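Local coordinates for putative platelet activating factor (PDB 2HSJ), which is of unknown function but probably acts as an SGNH-type hydrolase that cleaves esters, related to platelet-activating factor acetylhydrolases, at residues D[40-45]-D[93-98]. Residues are numbered along the deposited sequence; the frame is centred on the assembly and turned at random.
Sequences IGDSIV and IGTNDI
Turned between its own backbone N and carbonyl carbon (chi1 57°), the carboxylate of Asp42 reaches across to Thr95, whose methyl CG2 it meets through OD2 at 3.4 Å, the two side chains crossing at about a right angle. Here two sequence blocks of the SGNH hydrolase fold come together: GDS, at the end of strand 37-41, and GTND, just beyond the neighbouring parallel strand 88-92. Gly41 opens the GDS motif, Ser43 is the probable nucleophile by family resemblance, and Asn96 is the asparagine of the GxND block, which in relatives helps line the oxyanion hole. Chi1 of -62° sets Asn96 CG beside its backbone N, and ND2 comes within 3.7 Å of Asp42 CB, with amide and carboxylate planes 51° apart. The same ND2 donates to Tyr68 O, while Asn96 OD1 is held by Arg148, so both ends of the amide are fixed. Gly41 CA packs against Ile93 CB at 4.4 Å, where the backbones of the two segments come nearest each other. The two halves of the Asp42 carboxylate do different work. OD1 caps helix 43-46, taking Ile44 N from above the carboxylate plane at 3.2 Å. OD2 instead accepts from two waters that link it to the start of helix 95-99: one receives Gly94 N and Asn96 N, and the other lies 2.9 Å from its donor, Thr95 N.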
# COMPACT_ATOMS: atom_id res chain seq x y z
N ILE D 40 18.46 -0.65 -6.95
CA ILE D 40 19.00 -0.32 -8.27
C ILE D 40 20.35 -1.01 -8.43
O ILE D 40 21.16 -1.09 -7.50
CB ILE D 40 19.18 1.24 -8.42
CG1 ILE D 40 17.81 1.91 -8.28
CG2 ILE D 40 19.86 1.60 -9.73
CD1 ILE D 40 17.93 3.42 -8.26
N GLY D 41 20.61 -1.51 -9.63
CA GLY D 41 21.92 -2.09 -9.90
C GLY D 41 21.93 -3.08 -11.03
O GLY D 41 21.16 -2.93 -11.98
N ASP D 42 22.79 -4.08 -10.91
CA ASP D 42 23.09 -4.97 -12.05
C ASP D 42 22.33 -6.29 -11.97
O ASP D 42 21.22 -6.33 -11.42
CB ASP D 42 24.62 -5.17 -12.14
CG ASP D 42 25.24 -5.73 -10.85
OD1 ASP D 42 24.49 -6.35 -10.04
OD2 ASP D 42 26.48 -5.59 -10.64
N SER D 43 22.88 -7.38 -12.50
CA SER D 43 22.15 -8.66 -12.54
C SER D 43 21.76 -9.13 -11.14
O SER D 43 20.72 -9.73 -10.97
CB SER D 43 23.02 -9.76 -13.16
OG SER D 43 23.57 -9.33 -14.38
N ILE D 44 22.65 -8.96 -10.17
CA ILE D 44 22.36 -9.45 -8.82
C ILE D 44 21.09 -8.80 -8.29
O ILE D 44 20.31 -9.43 -7.58
CB ILE D 44 23.56 -9.20 -7.87
CG1 ILE D 44 24.85 -9.74 -8.47
CG2 ILE D 44 23.27 -9.75 -6.46
CD1 ILE D 44 24.85 -11.17 -8.64
N VAL D 45 20.88 -7.52 -8.61
CA VAL D 45 19.61 -6.86 -8.27
C VAL D 45 18.45 -7.37 -9.12
O VAL D 45 17.41 -7.72 -8.58
CB VAL D 45 19.74 -5.32 -8.42
CG1 VAL D 45 18.41 -4.65 -8.03
CG2 VAL D 45 20.91 -4.81 -7.54
N ILE D 93 26.31 -2.13 -7.60
CA ILE D 93 26.82 -2.03 -8.95
C ILE D 93 28.32 -1.92 -8.90
O ILE D 93 28.88 -1.45 -7.90
CB ILE D 93 26.17 -0.82 -9.71
CG1 ILE D 93 26.37 -0.96 -11.23
CG2 ILE D 93 26.63 0.52 -9.11
CD1 ILE D 93 25.40 -0.15 -12.02
N GLY D 94 28.96 -2.37 -9.99
CA GLY D 94 30.40 -2.24 -10.14
C GLY D 94 31.07 -3.53 -10.54
O GLY D 94 32.14 -3.46 -11.14
N THR D 95 30.48 -4.69 -10.24
CA THR D 95 31.17 -5.95 -10.58
C THR D 95 31.40 -6.06 -12.07
O THR D 95 32.38 -6.67 -12.50
CB THR D 95 30.50 -7.22 -9.99
OG1 THR D 95 31.44 -8.31 -9.99
CG2 THR D 95 29.23 -7.62 -10.75
N ASN D 96 30.51 -5.47 -12.86
CA ASN D 96 30.65 -5.53 -14.31
C ASN D 96 31.61 -4.49 -14.83
O ASN D 96 32.27 -4.72 -15.86
CB ASN D 96 29.29 -5.49 -15.00
CG ASN D 96 28.43 -6.68 -14.61
OD1 ASN D 96 28.94 -7.78 -14.39
ND2 ASN D 96 27.14 -6.45 -14.45
N ASP D 97 31.77 -3.39 -14.10
CA ASP D 97 32.85 -2.45 -14.40
C ASP D 97 34.20 -3.16 -14.21
O ASP D 97 35.07 -3.07 -15.06
CB ASP D 97 32.77 -1.23 -13.48
CG ASP D 97 31.54 -0.38 -13.72
OD1 ASP D 97 31.71 0.76 -14.24
OD2 ASP D 97 30.43 -0.84 -13.36
N ILE D 98 34.35 -3.88 -13.10
CA ILE D 98 35.57 -4.67 -12.88
C ILE D 98 35.76 -5.71 -14.00
O ILE D 98 36.85 -5.87 -14.54
CB ILE D 98 35.57 -5.34 -11.49
CG1 ILE D 98 35.66 -4.26 -10.39
CG2 ILE D 98 36.75 -6.37 -11.41
CD1 ILE D 98 35.54 -4.82 -8.99
O HOH W 1 28.02 -4.04 -12.18
O HOH W 2 28.25 -5.17 -8.51